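Local coordinates for protein beta-galacturonidase (Eisenbergiella tayi, PDB 6NCW) that is a family 2 glycoside hydrolase that binds galacturonate and removes beta-linked galacturonic acid, and may also have beta-glucuronidase activity, at residues I308-Y313 / V330-H335; I370-I375 / Y403-S408. All coordinates share one frame; numbering follows the deposited sequence.

Contact 1: residues I308-Y313 / V330-H335; sequences IRTVHY and VWEENH
The carboxylate of Glu333 is the meeting point of Arg309, His312 and Trp331, and its two oxygens divide the work. OE1 accepts a hydrogen bond from His312 ND1 at 2.7 Å; it lies in the plane of the imidazole, and ring and carboxylate planes are only 20° apart. OE2 is met on its syn side by Arg309 NH2 at 2.9 Å, a salt bridge that keeps the oxygen close to the guanidinium plane, while on the anti side, tilted out of the carboxylate plane, Trp331 NE1 of the same strand donates at 2.8 Å. Three donors therefore fix the rotation of the carboxylate. Glu333 reaches them because CG stands between its own N and carbonyl carbon (chi1 57°) and the chain beyond is extended. Arg309, also extended, runs alongside the indole, with CG 3.9 Å from the centroid of the five-membered ring in a CH-pi contact over its face.

Arg309, Trp331 and Glu333 stand on two neighbouring parallel strands of the TIM barrel, 307-309 and 329-333, joined through helix 317-326 as a beta-alpha-beta crossover, and His312 on the loop after the first. Trp331 N bonds to Ile308 O, and Thr310 N to Trp331 O at 3.0 Å. Thr310 centres an inverse gamma turn, and its OG1 receives Glu333 N at 3.3 Å. A cis peptide precedes His312, a galacturonate-binding residue whose NE2 hydrogen-bonds to a glycerol, probably from the crystallisation liquor. Beyond the two segments, Arg309 also forms a salt bridge with Glu465 and a hydrogen bond with Asn377, both galacturonate-binding residues.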
# COMPACT_ATOMS: atom_id res chain seq x y z
N ILE A 308 1.07 -13.86 -27.49
CA ILE A 308 -0.04 -13.46 -26.64
C ILE A 308 -1.26 -14.31 -27.00
O ILE A 308 -1.46 -14.68 -28.16
CB ILE A 308 -0.36 -11.96 -26.79
CG1 ILE A 308 0.72 -11.14 -26.12
CG2 ILE A 308 -1.73 -11.63 -26.20
CD1 ILE A 308 0.66 -9.70 -26.49
N ARG A 309 -2.05 -14.64 -25.99
CA ARG A 309 -3.29 -15.38 -26.11
C ARG A 309 -4.41 -14.44 -25.67
O ARG A 309 -4.37 -13.91 -24.55
CB ARG A 309 -3.23 -16.65 -25.26
CG ARG A 309 -4.54 -17.37 -25.14
CD ARG A 309 -4.48 -18.74 -24.47
NE ARG A 309 -5.87 -19.17 -24.36
CZ ARG A 309 -6.50 -19.50 -23.23
NH1 ARG A 309 -5.83 -19.56 -22.08
NH2 ARG A 309 -7.79 -19.80 -23.28
N THR A 310 -5.41 -14.25 -26.53
CA THR A 310 -6.50 -13.28 -26.31
C THR A 310 -7.60 -13.87 -25.41
O THR A 310 -8.72 -14.15 -25.84
CB THR A 310 -7.08 -12.84 -27.66
OG1 THR A 310 -7.73 -13.96 -28.29
CG2 THR A 310 -6.01 -12.34 -28.62
N VAL A 311 -7.28 -14.03 -24.13
CA VAL A 311 -8.30 -14.49 -23.18
C VAL A 311 -9.36 -13.41 -22.97
O VAL A 311 -9.03 -12.24 -22.72
CB VAL A 311 -7.66 -14.88 -21.84
CG1 VAL A 311 -6.75 -16.11 -22.03
CG2 VAL A 311 -6.87 -13.69 -21.23
N HIS A 312 -10.65 -13.77 -23.08
CA HIS A 312 -11.18 -14.98 -23.73
C HIS A 312 -12.17 -14.52 -24.81
O HIS A 312 -13.37 -14.81 -24.75
CB HIS A 312 -11.90 -15.91 -22.76
CG HIS A 312 -11.01 -16.45 -21.68
ND1 HIS A 312 -10.02 -17.37 -21.93
CD2 HIS A 312 -10.97 -16.22 -20.35
CE1 HIS A 312 -9.41 -17.69 -20.80
NE2 HIS A 312 -9.97 -17.00 -19.82
N TYR A 313 -11.68 -13.77 -25.79
CA TYR A 313 -12.54 -13.18 -26.80
C TYR A 313 -11.66 -12.57 -27.87
O TYR A 313 -10.48 -12.34 -27.64
CB TYR A 313 -13.48 -12.11 -26.19
CG TYR A 313 -12.80 -11.34 -25.11
CD1 TYR A 313 -11.78 -10.45 -25.41
CD2 TYR A 313 -13.15 -11.52 -23.77
CE1 TYR A 313 -11.12 -9.77 -24.43
CE2 TYR A 313 -12.50 -10.83 -22.77
CZ TYR A 313 -11.48 -9.95 -23.11
OH TYR A 313 -10.80 -9.25 -22.12
N VAL A 330 -0.02 -14.71 -32.12
CA VAL A 330 -1.30 -14.55 -31.46
C VAL A 330 -2.09 -15.85 -31.56
O VAL A 330 -2.25 -16.41 -32.64
CB VAL A 330 -2.10 -13.37 -32.05
CG1 VAL A 330 -3.50 -13.31 -31.44
CG2 VAL A 330 -1.38 -12.06 -31.78
N TRP A 331 -2.53 -16.34 -30.41
CA TRP A 331 -3.65 -17.25 -30.30
C TRP A 331 -4.89 -16.38 -30.10
O TRP A 331 -4.98 -15.65 -29.11
CB TRP A 331 -3.42 -18.20 -29.12
CG TRP A 331 -4.61 -18.98 -28.58
CD1 TRP A 331 -5.84 -18.49 -28.23
CD2 TRP A 331 -4.63 -20.37 -28.25
NE1 TRP A 331 -6.64 -19.50 -27.75
CE2 TRP A 331 -5.92 -20.67 -27.76
CE3 TRP A 331 -3.69 -21.41 -28.32
CZ2 TRP A 331 -6.29 -21.95 -27.34
CZ3 TRP A 331 -4.07 -22.69 -27.93
CH2 TRP A 331 -5.35 -22.94 -27.42
N GLU A 332 -5.84 -16.42 -31.04
CA GLU A 332 -7.10 -15.72 -30.87
C GLU A 332 -8.22 -16.74 -30.72
O GLU A 332 -8.24 -17.75 -31.43
CB GLU A 332 -7.39 -14.75 -32.03
CG GLU A 332 -8.65 -13.93 -31.81
CD GLU A 332 -8.82 -12.72 -32.74
OE1 GLU A 332 -8.82 -11.57 -32.24
OE2 GLU A 332 -8.97 -12.91 -33.98
N GLU A 333 -9.14 -16.50 -29.78
CA GLU A 333 -10.24 -17.44 -29.55
C GLU A 333 -11.58 -16.73 -29.58
O GLU A 333 -11.66 -15.50 -29.44
CB GLU A 333 -10.07 -18.20 -28.22
CG GLU A 333 -9.95 -17.33 -26.95
CD GLU A 333 -9.54 -18.17 -25.74
OE1 GLU A 333 -9.92 -17.83 -24.60
OE2 GLU A 333 -8.82 -19.18 -25.95
N ASN A 334 -12.65 -17.50 -29.79
CA ASN A 334 -14.00 -16.95 -29.73
C ASN A 334 -14.37 -16.61 -28.29
O ASN A 334 -13.67 -16.97 -27.33
CB ASN A 334 -15.03 -17.90 -30.37
CG ASN A 334 -15.31 -19.16 -29.55
OD1 ASN A 334 -14.51 -19.63 -28.74
ND2 ASN A 334 -16.47 -19.75 -29.80
N HIS A 335 -15.46 -15.87 -28.13
CA HIS A 335 -15.82 -15.35 -26.81
C HIS A 335 -16.57 -16.43 -26.03
O HIS A 335 -17.75 -16.67 -26.27
CB HIS A 335 -16.66 -14.09 -26.93
CG HIS A 335 -17.14 -13.59 -25.60
ND1 HIS A 335 -18.28 -12.83 -25.46
CD2 HIS A 335 -16.65 -13.78 -24.36
CE1 HIS A 335 -18.46 -12.55 -24.17
NE2 HIS A 335 -17.48 -13.11 -23.48

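Contact 2: residues I370-I375 / Y403-S408; sequences IYIWGI and YRPRSS
Arg404 lies against Ile370 and Trp373, its guanidinium turned so that NE donates to Ile370 O at 2.7 Å. The N-H points almost straight at the oxygen (174°), which sits in the guanidinium plane, yet the donor stands well above the carbonyl plane. An extended chain from CG to NE carries the group past the indole: CD comes within 3.4 Å of Trp373 NE1, and Trp373 CZ2 lies over one guanidinium face, the two planes 61° apart. Asp401 ties the pair together, accepting from Trp373 NE1 and forming a salt bridge with Arg404 NH1.

Pro405 supplies the next step. Its CD packs on Tyr371 O at 3.2 Å, its CG touches Ile372 CG1, and its O receives Trp373 N at 3.1 Å. From there the strands run parallel, Ser407 N bonding to Trp373 O and Ile375 N to Ser407 O, until the Ser408 hydroxyl closes the far end on Ile375 O at 2.7 Å.

This is another beta-alpha-beta unit of the TIM barrel, with helix 384-400 linking strands 370-374 and 406-410. That helix packs on Ile375 and Ser408, helix 349-364 on Ile370 and Trp373, and strand 329-333 flanks strand 370-374.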
# COMPACT_ATOMS: atom_id res chain seq x y z
N ILE A 370 -1.75 -14.01 -36.19
CA ILE A 370 -2.65 -15.05 -35.72
C ILE A 370 -2.20 -16.37 -36.32
O ILE A 370 -2.28 -16.56 -37.54
CB ILE A 370 -4.10 -14.75 -36.11
CG1 ILE A 370 -4.59 -13.46 -35.43
CG2 ILE A 370 -4.97 -15.92 -35.69
CD1 ILE A 370 -5.89 -12.96 -36.04
N TYR A 371 -1.71 -17.29 -35.48
CA TYR A 371 -1.26 -18.57 -35.99
C TYR A 371 -2.18 -19.73 -35.61
O TYR A 371 -2.03 -20.82 -36.17
CB TYR A 371 0.17 -18.87 -35.50
CG TYR A 371 0.23 -19.29 -34.05
CD1 TYR A 371 0.19 -18.35 -33.02
CD2 TYR A 371 0.31 -20.64 -33.71
CE1 TYR A 371 0.24 -18.74 -31.70
CE2 TYR A 371 0.35 -21.05 -32.41
CZ TYR A 371 0.32 -20.10 -31.41
OH TYR A 371 0.34 -20.53 -30.12
N ILE A 372 -3.17 -19.50 -34.74
CA ILE A 372 -4.04 -20.57 -34.29
C ILE A 372 -5.38 -19.97 -33.87
O ILE A 372 -5.43 -18.86 -33.33
CB ILE A 372 -3.37 -21.37 -33.15
CG1 ILE A 372 -4.20 -22.59 -32.77
CG2 ILE A 372 -3.14 -20.46 -31.95
CD1 ILE A 372 -3.48 -23.53 -31.85
N TRP A 373 -6.46 -20.70 -34.13
CA TRP A 373 -7.79 -20.33 -33.64
C TRP A 373 -8.15 -21.18 -32.42
O TRP A 373 -8.05 -22.41 -32.47
CB TRP A 373 -8.86 -20.52 -34.71
CG TRP A 373 -8.68 -19.71 -35.99
CD1 TRP A 373 -8.48 -20.21 -37.25
CD2 TRP A 373 -8.72 -18.29 -36.13
NE1 TRP A 373 -8.39 -19.19 -38.16
CE2 TRP A 373 -8.53 -18.00 -37.50
CE3 TRP A 373 -8.89 -17.23 -35.23
CZ2 TRP A 373 -8.49 -16.68 -37.99
CZ3 TRP A 373 -8.85 -15.93 -35.71
CH2 TRP A 373 -8.66 -15.67 -37.08
N GLY A 374 -8.64 -20.53 -31.37
CA GLY A 374 -9.10 -21.26 -30.20
C GLY A 374 -10.60 -21.17 -30.04
O GLY A 374 -11.24 -20.23 -30.54
N ILE A 375 -11.20 -22.12 -29.33
CA ILE A 375 -12.62 -22.02 -29.01
C ILE A 375 -12.87 -22.44 -27.57
O ILE A 375 -12.09 -23.20 -26.98
CB ILE A 375 -13.50 -22.87 -29.96
CG1 ILE A 375 -13.14 -24.36 -29.88
CG2 ILE A 375 -13.42 -22.38 -31.38
CD1 ILE A 375 -14.02 -25.24 -30.77
N TYR A 403 -6.70 -23.52 -43.26
CA TYR A 403 -5.25 -23.64 -43.18
C TYR A 403 -4.68 -23.52 -41.77
O TYR A 403 -3.82 -24.33 -41.40
CB TYR A 403 -4.61 -22.61 -44.12
CG TYR A 403 -5.16 -22.74 -45.53
CD1 TYR A 403 -5.96 -21.75 -46.10
CD2 TYR A 403 -4.92 -23.88 -46.28
CE1 TYR A 403 -6.47 -21.89 -47.39
CE2 TYR A 403 -5.42 -24.03 -47.57
CZ TYR A 403 -6.20 -23.04 -48.12
OH TYR A 403 -6.70 -23.21 -49.40
N ARG A 404 -5.14 -22.56 -40.96
CA ARG A 404 -4.59 -22.41 -39.62
C ARG A 404 -4.99 -23.57 -38.71
O ARG A 404 -6.11 -24.09 -38.80
CB ARG A 404 -5.05 -21.11 -38.98
CG ARG A 404 -4.38 -19.84 -39.46
CD ARG A 404 -5.05 -18.68 -38.78
NE ARG A 404 -4.43 -17.38 -39.00
CZ ARG A 404 -4.87 -16.49 -39.89
NH1 ARG A 404 -5.92 -16.77 -40.66
NH2 ARG A 404 -4.26 -15.31 -40.00
N PRO A 405 -4.11 -23.98 -37.80
CA PRO A 405 -4.49 -24.98 -36.80
C PRO A 405 -5.54 -24.44 -35.83
O PRO A 405 -5.74 -23.23 -35.69
CB PRO A 405 -3.17 -25.28 -36.08
CG PRO A 405 -2.36 -24.07 -36.26
CD PRO A 405 -2.72 -23.53 -37.63
N ARG A 406 -6.22 -25.37 -35.16
CA ARG A 406 -7.25 -25.04 -34.18
C ARG A 406 -6.96 -25.75 -32.87
O ARG A 406 -6.27 -26.78 -32.84
CB ARG A 406 -8.64 -25.45 -34.66
CG ARG A 406 -8.96 -25.01 -36.08
CD ARG A 406 -10.09 -25.89 -36.69
NE ARG A 406 -9.59 -27.22 -37.01
CZ ARG A 406 -10.35 -28.20 -37.49
NH1 ARG A 406 -11.64 -28.01 -37.71
NH2 ARG A 406 -9.80 -29.38 -37.75
N SER A 407 -7.53 -25.21 -31.79
CA SER A 407 -7.35 -25.79 -30.46
C SER A 407 -8.44 -25.25 -29.52
O SER A 407 -9.31 -24.47 -29.93
CB SER A 407 -5.96 -25.49 -29.91
OG SER A 407 -5.63 -26.33 -28.82
N SER A 408 -8.36 -25.66 -28.26
CA SER A 408 -9.24 -25.20 -27.19
C SER A 408 -8.48 -25.40 -25.89
O SER A 408 -7.94 -26.48 -25.66
CB SER A 408 -10.55 -25.99 -27.16
OG SER A 408 -11.35 -25.61 -26.04

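Overall arrangement
Contacts 1 and 2 illustrate how a TIM barrel is built from repeated beta-alpha-beta units, here two that are separated by the crossover through helix 349-364: contact 1 comes wholly earlier in the chain than contact 2, and their centres are 10 Å apart. Strands 329-333 and 370-374 are direct neighbours, stitched by probable hydrogen bonds from Tyr371 N to Val330 O (3.0 Å) and from Gly374 N to Glu332 O (2.8 Å). The two differ in their relation to the galacturonate site. Contact 1 contains His312, whose side chain is about 3 Å from the bound glycerol, whereas the Ser408 side chain of contact 2 is about 10 Å from that molecule and about 6 Å from the side chain of Asn377.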